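Local coordinates for 6-carboxyhexanoate--coa ligase (Bacillus subtilis, PDB 5FLG), which belongs to the 6-carboxyhexanoate--CoA ligase family and binds phosphoaminophosphonic acid-adenylate ester, pimelic acid and magnesium ions, at residues A[6-12]-A[32-38]; A[80-86]-A[211-217]; A[145-151]-A[245-251]. All coordinates share one frame; numbering follows the deposited sequence.

Contact 1. Residues A[6-12]-A[32-38]. With ANP (phosphoaminophosphonic acid-adenylate ester), chain D.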
loop_
_atom_site.group_PDB
_atom_site.type_symbol
_atom_site.label_atom_id
_atom_site.label_comp_id
_atom_site.label_asym_id
_atom_site.label_seq_id
_atom_site.Cartn_x
_atom_site.Cartn_y
_atom_site.Cartn_z
ATOM N N GLU A 6 -1.306 -16.625 18.528
ATOM C CA GLU A 6 -1.214 -16.463 17.079
ATOM C C GLU A 6 -0.894 -15.021 16.666
ATOM O O GLU A 6 -1.354 -14.065 17.288
ATOM C CB GLU A 6 -2.504 -16.908 16.408
ATOM C CG GLU A 6 -2.362 -17.077 14.904
ATOM C CD GLU A 6 -3.591 -17.707 14.266
ATOM O OE1 GLU A 6 -4.687 -17.624 14.860
ATOM O OE2 GLU A 6 -3.456 -18.305 13.172
ATOM N N THR A 7 -0.077 -14.874 15.632
ATOM C CA THR A 7 0.296 -13.554 15.134
ATOM C C THR A 7 -0.738 -13.000 14.168
ATOM O O THR A 7 -1.126 -13.672 13.198
ATOM C CB THR A 7 1.677 -13.594 14.479
ATOM O OG1 THR A 7 2.638 -14.012 15.454
ATOM C CG2 THR A 7 2.079 -12.216 13.959
ATOM N N PHE A 8 -1.167 -11.770 14.430
ATOM C CA PHE A 8 -2.126 -11.095 13.579
ATOM C C PHE A 8 -1.536 -9.920 12.797
ATOM O O PHE A 8 -0.462 -9.393 13.131
ATOM C CB PHE A 8 -3.338 -10.647 14.378
ATOM C CG PHE A 8 -4.319 -11.750 14.663
ATOM C CD1 PHE A 8 -4.129 -12.616 15.723
ATOM C CD2 PHE A 8 -5.453 -11.906 13.868
ATOM C CE1 PHE A 8 -5.005 -13.678 15.937
ATOM C CE2 PHE A 8 -6.329 -12.963 14.069
ATOM C CZ PHE A 8 -6.078 -13.883 15.075
ATOM N N TYR A 9 -2.178 -9.636 11.656
ATOM C CA TYR A 9 -1.708 -8.628 10.717
ATOM C C TYR A 9 -2.811 -7.655 10.406
ATOM O O TYR A 9 -3.951 -8.053 10.197
ATOM C CB TYR A 9 -1.212 -9.285 9.420
ATOM C CG TYR A 9 0.013 -10.129 9.616
ATOM C CD1 TYR A 9 -0.087 -11.385 10.168
ATOM C CD2 TYR A 9 1.272 -9.637 9.330
ATOM C CE1 TYR A 9 1.022 -12.159 10.410
ATOM C CE2 TYR A 9 2.399 -10.417 9.531
ATOM C CZ TYR A 9 2.265 -11.657 10.102
ATOM O OH TYR A 9 3.356 -12.426 10.383
ATOM N N SER A 10 -2.484 -6.359 10.493
ATOM C CA SER A 10 -3.368 -5.300 10.059
ATOM C C SER A 10 -3.264 -5.140 8.540
ATOM O O SER A 10 -2.175 -4.948 8.012
ATOM C CB SER A 10 -2.958 -3.965 10.722
ATOM O OG SER A 10 -3.780 -2.908 10.249
ATOM N N VAL A 11 -4.381 -5.186 7.844
ATOM C CA VAL A 11 -4.368 -5.017 6.376
ATOM C C VAL A 11 -5.312 -3.901 6.040
ATOM O O VAL A 11 -6.499 -3.959 6.397
ATOM C CB VAL A 11 -4.805 -6.286 5.607
ATOM C CG1 VAL A 11 -4.495 -6.122 4.126
ATOM C CG2 VAL A 11 -4.087 -7.522 6.113
ATOM N N ARG A 12 -4.770 -2.840 5.440
ATOM C CA ARG A 12 -5.529 -1.632 5.183
ATOM C C ARG A 12 -5.478 -1.253 3.717
ATOM O O ARG A 12 -4.497 -1.552 3.019
ATOM C CB ARG A 12 -4.965 -0.454 6.005
ATOM C CG ARG A 12 -5.238 -0.588 7.493
ATOM C CD ARG A 12 -4.697 0.622 8.254
ATOM N NE ARG A 12 -3.239 0.658 8.219
ATOM C CZ ARG A 12 -2.507 1.731 8.509
ATOM N NH1 ARG A 12 -3.085 2.913 8.649
ATOM N NH2 ARG A 12 -1.195 1.627 8.617
ATOM N N GLU A 32 -10.368 -1.965 6.431
ATOM C CA GLU A 32 -9.371 -2.427 7.371
ATOM C C GLU A 32 -9.693 -3.786 7.907
ATOM O O GLU A 32 -10.829 -4.106 8.101
ATOM C CB GLU A 32 -9.228 -1.399 8.524
ATOM C CG GLU A 32 -10.534 -0.764 8.918
ATOM C CD GLU A 32 -10.909 0.415 8.047
ATOM O OE1 GLU A 32 -10.037 1.274 7.787
ATOM O OE2 GLU A 32 -12.117 0.549 7.730
ATOM N N ARG A 33 -8.684 -4.616 8.091
ATOM C CA ARG A 33 -8.907 -6.011 8.421
ATOM C C ARG A 33 -7.823 -6.382 9.400
ATOM O O ARG A 33 -6.818 -5.707 9.495
ATOM C CB ARG A 33 -8.806 -6.928 7.171
ATOM C CG ARG A 33 -9.853 -6.639 6.096
ATOM C CD ARG A 33 -11.272 -7.047 6.500
ATOM N NE ARG A 33 -11.318 -8.490 6.766
ATOM C CZ ARG A 33 -11.327 -9.435 5.826
ATOM N NH1 ARG A 33 -11.413 -9.108 4.547
ATOM N NH2 ARG A 33 -11.245 -10.715 6.165
ATOM N N LEU A 34 -8.083 -7.407 10.195
ATOM C CA LEU A 34 -7.096 -7.951 11.099
ATOM C C LEU A 34 -7.128 -9.490 11.013
ATOM O O LEU A 34 -8.107 -10.095 11.369
ATOM C CB LEU A 34 -7.439 -7.466 12.501
ATOM C CG LEU A 34 -6.528 -7.867 13.640
ATOM C CD1 LEU A 34 -5.204 -7.133 13.493
ATOM C CD2 LEU A 34 -7.193 -7.532 14.975
ATOM N N ILE A 35 -6.019 -10.106 10.637
ATOM C CA ILE A 35 -6.052 -11.483 10.179
ATOM C C ILE A 35 -4.772 -12.229 10.473
ATOM O O ILE A 35 -3.706 -11.633 10.614
ATOM C CB ILE A 35 -6.261 -11.558 8.650
ATOM C CG1 ILE A 35 -5.206 -10.698 7.948
ATOM C CG2 ILE A 35 -7.673 -11.125 8.295
ATOM C CD1 ILE A 35 -4.828 -11.230 6.563
ATOM N N PRO A 36 -4.890 -13.549 10.639
ATOM C CA PRO A 36 -3.712 -14.385 10.574
ATOM C C PRO A 36 -3.100 -14.431 9.182
ATOM O O PRO A 36 -3.785 -14.142 8.194
ATOM C CB PRO A 36 -4.233 -15.772 10.963
ATOM C CG PRO A 36 -5.700 -15.714 10.814
ATOM C CD PRO A 36 -6.142 -14.311 10.593
ATOM N N PHE A 37 -1.854 -14.874 9.112
ATOM C CA PHE A 37 -1.058 -14.663 7.955
ATOM C C PHE A 37 -1.551 -15.521 6.782
ATOM O O PHE A 37 -1.383 -15.145 5.632
ATOM C CB PHE A 37 0.397 -14.991 8.254
ATOM C CG PHE A 37 1.341 -14.594 7.141
ATOM C CD1 PHE A 37 1.719 -13.275 6.980
ATOM C CD2 PHE A 37 1.803 -15.543 6.237
ATOM C CE1 PHE A 37 2.594 -12.915 5.970
ATOM C CE2 PHE A 37 2.668 -15.192 5.226
ATOM C CZ PHE A 37 3.058 -13.877 5.088
ATOM N N HIS A 38 -2.149 -16.666 7.085
ATOM C CA HIS A 38 -2.620 -17.554 6.031
ATOM C C HIS A 38 -3.882 -16.988 5.397
ATOM O O HIS A 38 -4.311 -17.445 4.340
ATOM C CB HIS A 38 -2.885 -18.956 6.580
ATOM C CG HIS A 38 -3.879 -18.998 7.701
ATOM N ND1 HIS A 38 -5.241 -19.032 7.491
ATOM C CD2 HIS A 38 -3.704 -19.016 9.043
ATOM C CE1 HIS A 38 -5.861 -19.093 8.653
ATOM N NE2 HIS A 38 -4.948 -19.137 9.608
HETATM P PG ANP D . -16.503 1.552 1.746
HETATM O O1G ANP D . -15.699 0.914 0.646
HETATM O O2G ANP D . -17.820 2.087 1.256
HETATM O O3G ANP D . -16.673 0.737 2.987
HETATM P PB ANP D . -15.657 3.588 3.736
HETATM O O1B ANP D . -15.459 2.491 4.721
HETATM O O2B ANP D . -14.775 4.777 3.637
HETATM N N3B ANP D . -15.551 2.913 2.149
HETATM P PA ANP D . -18.395 3.441 4.610
HETATM O O1A ANP D . -19.656 3.637 3.904
HETATM O O2A ANP D . -17.954 2.105 5.136
HETATM O O3A ANP D . -17.179 4.135 3.818
HETATM O "O5'" ANP D . -18.489 4.482 5.888
HETATM C "C5'" ANP D . -19.209 5.678 5.781
HETATM C "C4'" ANP D . -18.383 6.823 6.371
HETATM O "O4'" ANP D . -18.030 6.490 7.720
HETATM C "C3'" ANP D . -17.081 7.039 5.616
HETATM O "O3'" ANP D . -17.225 8.018 4.594
HETATM C "C2'" ANP D . -16.166 7.567 6.683
HETATM O "O2'" ANP D . -16.447 8.953 6.881
HETATM C "C1'" ANP D . -16.641 6.802 7.886
HETATM N N9 ANP D . -15.802 5.610 8.048
HETATM C C8 ANP D . -15.819 4.448 7.302
HETATM N N7 ANP D . -14.946 3.552 7.820
HETATM C C5 ANP D . -14.336 4.163 8.881
HETATM C C6 ANP D . -13.286 3.833 9.858
HETATM N N6 ANP D . -12.644 2.661 9.837
HETATM N N1 ANP D . -12.967 4.743 10.805
HETATM C C2 ANP D . -13.561 5.941 10.841
HETATM N N3 ANP D . -14.574 6.312 10.041
HETATM C C4 ANP D . -14.901 5.511 8.999
HETATM O O HOH W 1 -0.250 -15.519 11.565
HETATM O O HOH W 2 -6.556 -2.951 10.286
#
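Y9 and V11 of 6-12 pair with I35 and R33 of 32-38 as the hydrogen-bonded pairs of an antiparallel ladder whose strand axes make 151°. The Y9 N to I35 O bond is short (2.7 Å) and I35 N returns one to Y9 O (2.9 Å). At the next pair V11 N meets R33 O from 41° above the carbonyl plane. One water links T7 O to F37 N beyond these pairs; a second lies beside the ladder and joins S10 OG to R33 O.

On the face carrying Y9, V11 and I35, V11 CG2 packs on I35 CD1 (3.8 Å). F37 CD1 lies over one face of the Y9 ring, toward its rim and 3.6 Å from CZ; the ring planes meet obliquely, at 57°. F8 CE2 lies alongside P36 CD (3.7 Å). E32 is on the other face: its OE2 takes a weak bond from N6 of phosphoaminophosphonic acid-adenylate ester (3.0 Å) while salt-bridged to R146.

The pair belongs to the hairpin of strands 8-17 and 26-36. Strand 61-68 flanks 8-17, helix 40-52 packs on V11, R33 and I35, and L251 of strand 250-252 on F8 and L34. R33 NE is salt-bridged to D151 OD2, which also accepts a bond from L34 N, and F37 meets K58 of the second subunit in a cation-pi contact.

Contact 2. Residues A[80-86]-A[211-217]. With PML (pimelic acid), chain C.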
loop_
_atom_site.group_PDB
_atom_site.type_symbol
_atom_site.label_atom_id
_atom_site.label_comp_id
_atom_site.label_asym_id
_atom_site.label_seq_id
_atom_site.Cartn_x
_atom_site.Cartn_y
_atom_site.Cartn_z
ATOM N N PRO A 80 -25.395 -5.693 21.159
ATOM C CA PRO A 80 -26.797 -6.001 20.842
ATOM C C PRO A 80 -27.399 -5.109 19.768
ATOM O O PRO A 80 -27.144 -3.903 19.736
ATOM C CB PRO A 80 -27.522 -5.800 22.162
ATOM C CG PRO A 80 -26.621 -4.933 22.991
ATOM C CD PRO A 80 -25.214 -5.075 22.489
ATOM N N VAL A 81 -28.036 -5.739 18.774
ATOM C CA VAL A 81 -28.582 -5.035 17.646
ATOM C C VAL A 81 -30.103 -4.919 17.729
ATOM O O VAL A 81 -30.786 -5.844 18.125
ATOM C CB VAL A 81 -28.226 -5.790 16.364
ATOM C CG1 VAL A 81 -28.968 -5.219 15.179
ATOM C CG2 VAL A 81 -26.729 -5.733 16.161
ATOM N N HIS A 82 -30.626 -3.787 17.289
ATOM C CA HIS A 82 -32.056 -3.610 17.078
ATOM C C HIS A 82 -32.266 -2.831 15.765
ATOM O O HIS A 82 -31.513 -1.895 15.446
ATOM C CB HIS A 82 -32.680 -2.842 18.255
ATOM C CG HIS A 82 -34.160 -2.642 18.113
ATOM N ND1 HIS A 82 -35.041 -3.691 17.954
ATOM C CD2 HIS A 82 -34.894 -1.514 17.972
ATOM C CE1 HIS A 82 -36.249 -3.220 17.698
ATOM N NE2 HIS A 82 -36.191 -1.902 17.720
ATOM N N THR A 83 -33.184 -3.326 14.940
ATOM C CA THR A 83 -33.479 -2.698 13.681
ATOM C C THR A 83 -34.738 -1.862 13.793
ATOM O O THR A 83 -35.800 -2.365 14.096
ATOM C CB THR A 83 -33.652 -3.725 12.534
ATOM O OG1 THR A 83 -32.437 -4.468 12.375
ATOM C CG2 THR A 83 -33.957 -2.995 11.247
ATOM N N ASN A 84 -34.594 -0.559 13.580
ATOM C CA ASN A 84 -35.726 0.339 13.576
ATOM C C ASN A 84 -36.129 0.577 12.150
ATOM O O ASN A 84 -35.429 1.279 11.409
ATOM C CB ASN A 84 -35.333 1.677 14.198
ATOM C CG ASN A 84 -34.812 1.521 15.610
ATOM O OD1 ASN A 84 -35.587 1.383 16.533
ATOM N ND2 ASN A 84 -33.493 1.427 15.757
ATOM N N GLU A 85 -37.319 0.112 11.808
ATOM C CA GLU A 85 -37.858 0.279 10.451
ATOM C C GLU A 85 -38.530 1.635 10.390
ATOM O O GLU A 85 -39.412 1.923 11.174
ATOM C CB GLU A 85 -38.892 -0.815 10.153
ATOM C CG GLU A 85 -38.390 -2.216 10.442
ATOM C CD GLU A 85 -37.687 -2.838 9.246
ATOM O OE1 GLU A 85 -37.815 -2.296 8.130
ATOM O OE2 GLU A 85 -36.993 -3.861 9.414
ATOM N N VAL A 86 -38.107 2.469 9.464
ATOM C CA VAL A 86 -38.750 3.736 9.260
ATOM C C VAL A 86 -39.093 3.867 7.782
ATOM O O VAL A 86 -38.665 3.061 6.970
ATOM C CB VAL A 86 -37.851 4.906 9.706
ATOM C CG1 VAL A 86 -37.580 4.832 11.212
ATOM C CG2 VAL A 86 -36.546 4.881 8.927
ATOM N N GLY A 211 -26.974 -0.101 22.620
ATOM C CA GLY A 211 -26.339 -0.965 21.632
ATOM C C GLY A 211 -26.271 -0.373 20.221
ATOM O O GLY A 211 -26.056 0.830 20.040
ATOM N N TYR A 212 -26.506 -1.222 19.229
ATOM C CA TYR A 212 -26.413 -0.852 17.794
ATOM C C TYR A 212 -27.808 -0.753 17.210
ATOM O O TYR A 212 -28.482 -1.769 16.978
ATOM C CB TYR A 212 -25.619 -1.909 17.050
ATOM C CG TYR A 212 -25.340 -1.645 15.557
ATOM C CD1 TYR A 212 -24.234 -0.905 15.177
ATOM C CD2 TYR A 212 -25.964 -2.398 14.587
ATOM C CE1 TYR A 212 -23.850 -0.797 13.862
ATOM C CE2 TYR A 212 -25.627 -2.268 13.233
ATOM C CZ TYR A 212 -24.566 -1.466 12.883
ATOM O OH TYR A 212 -24.222 -1.271 11.583
ATOM N N GLN A 213 -28.268 0.483 17.038
ATOM C CA GLN A 213 -29.634 0.762 16.660
ATOM C C GLN A 213 -29.651 1.107 15.190
ATOM O O GLN A 213 -29.296 2.213 14.819
ATOM C CB GLN A 213 -30.185 1.925 17.482
ATOM C CG GLN A 213 -30.370 1.605 18.959
ATOM C CD GLN A 213 -31.635 0.815 19.236
ATOM O OE1 GLN A 213 -32.625 0.895 18.499
ATOM N NE2 GLN A 213 -31.602 0.019 20.290
ATOM N N ARG A 214 -29.953 0.117 14.336
ATOM C CA ARG A 214 -30.001 0.369 12.911
ATOM C C ARG A 214 -31.233 1.185 12.580
ATOM O O ARG A 214 -32.303 0.914 13.081
ATOM C CB ARG A 214 -30.070 -0.972 12.147
ATOM C CG ARG A 214 -28.968 -1.912 12.517
ATOM C CD ARG A 214 -29.090 -3.250 11.819
ATOM N NE ARG A 214 -28.873 -3.114 10.396
ATOM C CZ ARG A 214 -29.702 -3.569 9.465
ATOM N NH1 ARG A 214 -30.842 -4.132 9.804
ATOM N NH2 ARG A 214 -29.392 -3.435 8.184
ATOM N N ILE A 215 -31.101 2.092 11.623
ATOM C CA ILE A 215 -32.194 2.887 11.168
ATOM C C ILE A 215 -32.278 2.779 9.632
ATOM O O ILE A 215 -31.346 3.153 8.917
ATOM C CB ILE A 215 -31.985 4.346 11.593
ATOM C CG1 ILE A 215 -31.871 4.433 13.130
ATOM C CG2 ILE A 215 -33.122 5.195 11.080
ATOM C CD1 ILE A 215 -31.515 5.804 13.667
ATOM N N THR A 216 -33.380 2.233 9.123
ATOM C CA THR A 216 -33.357 1.682 7.761
ATOM C C THR A 216 -33.382 2.726 6.637
ATOM O O THR A 216 -32.967 2.436 5.526
ATOM C CB THR A 216 -34.498 0.695 7.511
ATOM O OG1 THR A 216 -35.766 1.347 7.708
ATOM C CG2 THR A 216 -34.354 -0.499 8.398
ATOM N N ALA A 217 -33.738 3.957 6.950
ATOM C CA ALA A 217 -33.556 5.038 6.009
ATOM C C ALA A 217 -32.997 6.249 6.730
ATOM O O ALA A 217 -33.663 6.810 7.607
ATOM C CB ALA A 217 -34.890 5.395 5.358
HETATM C C1 PML C . -26.007 -1.456 8.684
HETATM O O11 PML C . -26.222 -1.871 9.870
HETATM O O12 PML C . -26.646 -1.958 7.693
HETATM C C2 PML C . -25.293 -0.098 8.552
HETATM C C3 PML C . -24.049 -0.041 7.679
HETATM C C4 PML C . -23.840 1.319 6.989
HETATM C C5 PML C . -22.459 1.921 7.167
HETATM C C6 PML C . -21.803 2.401 5.875
HETATM C C7 PML C . -21.626 1.268 4.861
HETATM O O71 PML C . -20.947 0.265 5.183
HETATM O O72 PML C . -22.064 1.419 3.693
#
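P80 to N84 run parallel to G211 to I215, with strand axes 21° apart and backbone bonds shared in the staggered parallel pattern: Y212 N to P80 O, H82 N to Y212 O, R214 N to H82 O and N84 N to R214 O. T216 N to N84 O (3.2 Å) continues the series past the strand ends, where V86 N binds T216 OG1 (3.1 Å).

Among polar side chains, the N84 amide uses ND2 twice. It gives a nearly straight bond to Q213 OE1 (2.9 Å), which lies in its plane, and a second to R214 O, which therefore accepts from both nitrogens of N84. Q213 OE1 also sits in plane at the edge of the H82 ring.

Apolar contacts are slighter: V81 CG2 lies beside Y212 CD2 (3.8 Å), and V86 CG2 meets A217 CB.

The ionic group is R214. Its chain bends at chi3 (68°), bringing NE and NH2 onto O11 (3.0 Å) and O12 of pimelic acid while NH1 turns to T83 OG1, in the guanidinium plane. Y212 OH donates to the same O11 (2.7 Å). Y200, S195 and R171 also hydrogen-bond pimelic acid. This fork of one arginine on both oxygens, with a tyrosine beside it, is a carboxylate-binding site on strand 211-215, next to edge strand 81-84, which supplies T83.

Contact 3. Residues A[145-151]-A[245-251]. With ANP (phosphoaminophosphonic acid-adenylate ester), chain D.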
loop_
_atom_site.group_PDB
_atom_site.type_symbol
_atom_site.label_atom_id
_atom_site.label_comp_id
_atom_site.label_asym_id
_atom_site.label_seq_id
_atom_site.Cartn_x
_atom_site.Cartn_y
_atom_site.Cartn_z
ATOM N N VAL A 145 -10.520 10.672 11.644
ATOM C CA VAL A 145 -9.852 9.677 12.445
ATOM C C VAL A 145 -10.305 8.343 11.918
ATOM O O VAL A 145 -11.501 8.085 11.830
ATOM C CB VAL A 145 -10.238 9.805 13.940
ATOM C CG1 VAL A 145 -9.719 8.621 14.739
ATOM C CG2 VAL A 145 -9.702 11.114 14.520
ATOM N N ARG A 146 -9.357 7.481 11.587
ATOM C CA ARG A 146 -9.684 6.233 10.900
ATOM C C ARG A 146 -9.489 5.067 11.854
ATOM O O ARG A 146 -8.395 4.743 12.222
ATOM C CB ARG A 146 -8.835 6.042 9.654
ATOM C CG ARG A 146 -9.349 4.910 8.747
ATOM C CD ARG A 146 -10.551 5.300 7.870
ATOM N NE ARG A 146 -11.096 4.097 7.212
ATOM C CZ ARG A 146 -12.090 4.046 6.321
ATOM N NH1 ARG A 146 -12.716 5.140 5.924
ATOM N NH2 ARG A 146 -12.520 2.847 5.898
ATOM N N VAL A 147 -10.581 4.481 12.297
ATOM C CA VAL A 147 -10.528 3.347 13.191
ATOM C C VAL A 147 -9.986 2.139 12.441
ATOM O O VAL A 147 -10.373 1.870 11.301
ATOM C CB VAL A 147 -11.929 3.039 13.732
ATOM C CG1 VAL A 147 -11.881 1.861 14.690
ATOM C CG2 VAL A 147 -12.493 4.284 14.427
ATOM N N SER A 148 -9.007 1.490 13.043
ATOM C CA SER A 148 -8.305 0.445 12.381
ATOM C C SER A 148 -8.120 -0.765 13.319
ATOM O O SER A 148 -8.376 -0.675 14.520
ATOM C CB SER A 148 -6.976 1.007 11.924
ATOM O OG SER A 148 -6.304 0.101 11.092
ATOM N N ARG A 149 -7.651 -1.882 12.764
ATOM C CA ARG A 149 -7.224 -3.040 13.544
ATOM C C ARG A 149 -8.374 -3.646 14.284
ATOM O O ARG A 149 -8.257 -3.988 15.476
ATOM C CB ARG A 149 -6.145 -2.651 14.531
ATOM C CG ARG A 149 -4.860 -2.295 13.833
ATOM C CD ARG A 149 -3.819 -1.870 14.830
ATOM N NE ARG A 149 -2.552 -1.624 14.153
ATOM C CZ ARG A 149 -1.374 -1.743 14.742
ATOM N NH1 ARG A 149 -1.306 -2.006 16.054
ATOM N NH2 ARG A 149 -0.275 -1.581 14.025
ATOM N N MET A 150 -9.518 -3.706 13.610
ATOM C CA MET A 150 -10.644 -4.473 14.114
ATOM C C MET A 150 -11.164 -5.373 13.001
ATOM O O MET A 150 -10.992 -5.062 11.823
ATOM C CB MET A 150 -11.741 -3.576 14.618
ATOM C CG MET A 150 -12.517 -2.827 13.533
ATOM S SD MET A 150 -11.608 -1.419 12.897
ATOM C CE MET A 150 -12.864 -0.544 11.988
ATOM N N ASP A 151 -11.779 -6.487 13.365
ATOM C CA ASP A 151 -12.334 -7.424 12.353
ATOM C C ASP A 151 -13.185 -8.444 13.072
ATOM O O ASP A 151 -13.244 -8.450 14.319
ATOM C CB ASP A 151 -11.192 -8.138 11.650
ATOM C CG ASP A 151 -11.547 -8.608 10.210
ATOM O OD1 ASP A 151 -12.741 -8.754 9.887
ATOM O OD2 ASP A 151 -10.608 -8.737 9.400
ATOM N N LEU A 245 -8.101 4.420 19.075
ATOM C CA LEU A 245 -8.970 4.068 17.959
ATOM C C LEU A 245 -8.191 3.546 16.753
ATOM O O LEU A 245 -8.656 2.668 16.024
ATOM C CB LEU A 245 -9.832 5.263 17.551
ATOM C CG LEU A 245 -10.824 5.701 18.624
ATOM C CD1 LEU A 245 -11.402 7.049 18.277
ATOM C CD2 LEU A 245 -11.936 4.684 18.795
ATOM N N GLU A 246 -7.007 4.095 16.532
ATOM C CA GLU A 246 -6.203 3.680 15.400
ATOM C C GLU A 246 -5.395 2.412 15.646
ATOM O O GLU A 246 -5.199 1.631 14.709
ATOM C CB GLU A 246 -5.316 4.833 14.916
ATOM C CG GLU A 246 -6.146 6.020 14.425
ATOM C CD GLU A 246 -5.329 7.165 13.836
ATOM O OE1 GLU A 246 -4.155 7.338 14.224
ATOM O OE2 GLU A 246 -5.895 7.937 13.018
ATOM N N LYS A 247 -5.042 2.122 16.901
ATOM C CA LYS A 247 -4.008 1.110 17.166
ATOM C C LYS A 247 -4.402 -0.117 18.005
ATOM O O LYS A 247 -3.686 -1.128 18.014
ATOM C CB LYS A 247 -2.789 1.769 17.783
ATOM C CG LYS A 247 -2.142 2.788 16.857
ATOM C CD LYS A 247 -1.628 2.120 15.588
ATOM C CE LYS A 247 -0.247 2.625 15.204
ATOM N NZ LYS A 247 -0.351 3.914 14.473
ATOM N N GLN A 248 -5.532 -0.055 18.690
ATOM C CA GLN A 248 -5.898 -1.121 19.616
ATOM C C GLN A 248 -6.602 -2.276 18.876
ATOM O O GLN A 248 -7.592 -2.059 18.203
ATOM C CB GLN A 248 -6.795 -0.555 20.694
ATOM C CG GLN A 248 -7.118 -1.511 21.824
ATOM C CD GLN A 248 -8.518 -1.264 22.375
ATOM O OE1 GLN A 248 -9.423 -0.852 21.635
ATOM N NE2 GLN A 248 -8.701 -1.498 23.673
ATOM N N PRO A 249 -6.023 -3.478 18.922
ATOM C CA PRO A 249 -6.554 -4.518 18.050
ATOM C C PRO A 249 -7.709 -5.274 18.684
ATOM O O PRO A 249 -7.650 -5.663 19.844
ATOM C CB PRO A 249 -5.356 -5.436 17.794
ATOM C CG PRO A 249 -4.387 -5.160 18.885
ATOM C CD PRO A 249 -4.682 -3.800 19.444
ATOM N N ILE A 250 -8.781 -5.429 17.922
ATOM C CA ILE A 250 -10.011 -5.978 18.405
ATOM C C ILE A 250 -10.488 -7.046 17.416
ATOM O O ILE A 250 -10.519 -6.814 16.210
ATOM C CB ILE A 250 -11.062 -4.886 18.508
ATOM C CG1 ILE A 250 -10.677 -3.882 19.620
ATOM C CG2 ILE A 250 -12.406 -5.485 18.835
ATOM C CD1 ILE A 250 -11.058 -4.354 21.002
ATOM N N LEU A 251 -10.829 -8.212 17.935
ATOM C CA LEU A 251 -11.612 -9.186 17.172
ATOM C C LEU A 251 -12.980 -9.340 17.790
ATOM O O LEU A 251 -13.114 -9.364 19.013
ATOM C CB LEU A 251 -10.929 -10.542 17.157
ATOM C CG LEU A 251 -9.676 -10.638 16.311
ATOM C CD1 LEU A 251 -9.030 -12.014 16.482
ATOM C CD2 LEU A 251 -9.960 -10.360 14.844
HETATM P PG ANP D . -16.503 1.552 1.746
HETATM O O1G ANP D . -15.699 0.914 0.646
HETATM O O2G ANP D . -17.820 2.087 1.256
HETATM O O3G ANP D . -16.673 0.737 2.987
HETATM P PB ANP D . -15.657 3.588 3.736
HETATM O O1B ANP D . -15.459 2.491 4.721
HETATM O O2B ANP D . -14.775 4.777 3.637
HETATM N N3B ANP D . -15.551 2.913 2.149
HETATM P PA ANP D . -18.395 3.441 4.610
HETATM O O1A ANP D . -19.656 3.637 3.904
HETATM O O2A ANP D . -17.954 2.105 5.136
HETATM O O3A ANP D . -17.179 4.135 3.818
HETATM O "O5'" ANP D . -18.489 4.482 5.888
HETATM C "C5'" ANP D . -19.209 5.678 5.781
HETATM C "C4'" ANP D . -18.383 6.823 6.371
HETATM O "O4'" ANP D . -18.030 6.490 7.720
HETATM C "C3'" ANP D . -17.081 7.039 5.616
HETATM O "O3'" ANP D . -17.225 8.018 4.594
HETATM C "C2'" ANP D . -16.166 7.567 6.683
HETATM O "O2'" ANP D . -16.447 8.953 6.881
HETATM C "C1'" ANP D . -16.641 6.802 7.886
HETATM N N9 ANP D . -15.802 5.610 8.048
HETATM C C8 ANP D . -15.819 4.448 7.302
HETATM N N7 ANP D . -14.946 3.552 7.820
HETATM C C5 ANP D . -14.336 4.163 8.881
HETATM C C6 ANP D . -13.286 3.833 9.858
HETATM N N6 ANP D . -12.644 2.661 9.837
HETATM N N1 ANP D . -12.967 4.743 10.805
HETATM C C2 ANP D . -13.561 5.941 10.841
HETATM N N3 ANP D . -14.574 6.312 10.041
HETATM C C4 ANP D . -14.901 5.511 8.999
#
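R149 makes the tight part of the contact, its side chain extended across the turn 247-249 from a backbone of positive phi (65°). NH1 donates to a lone pair of K247 O (3.2 Å), and K247 CD lies over the centre of the guanidinium. Salt bridges from NH1 to E71 and NH2 to E67 probably offset its buried charge. Backbone bonds run alongside: S148 N to L245 O (3.2 Å), I250 N to R149 O (2.9 Å) and D151 N to I250 O (3.1 Å), the last two forming a short parallel ladder. V145 CG1 and L245 CD1 add a sparse interior contact.

Looser are E246, whose CG rests against R146 O (3.4 Å), and K247 beyond CD, which leaves the contact. The end of R146 leads away from 245-251, to phosphoaminophosphonic acid-adenylate ester: N7 sits over one guanidinium face, NH1 bonds O2B and R124 O, and NH2, which also holds E32, bonds O1B. V147 reads the adenine edge, N to N1 (2.8 Å) and O from N6 (2.8 Å).

Helix 238-247 thus ends against the segment lining the nucleotide. Helix 170-184 packs on V147, M150 and I250, its K181 bonded to the carbonyls of L245, S148 and Q248; S148 and R149 pack on S10 of strand 8-17, and D151 on I35 of strand 26-36.

Contacts 1 and 3 lie on the same side of the chain's centre, about 12 Å apart between centres, and touch. D151 of contact 3 joins the hairpin strand 26-36 of contact 1, and both meet phosphoaminophosphonic acid-adenylate ester. Contact 3 is the buried one; contacts 1 and 2 are partly buried. Contact 2 stands on the opposite side, its centre about 30 Å from that of contact 1, at the edge strand of the mixed sheet, and serves pimelic acid instead. Their chemistry differs accordingly: antiparallel pairing with an aromatic end at the subunit interface in contact 1, parallel pairing and polar side chains in contact 2, and a helix end met by R149 and K181, beside backbone bonds to the adenine, in contact 3.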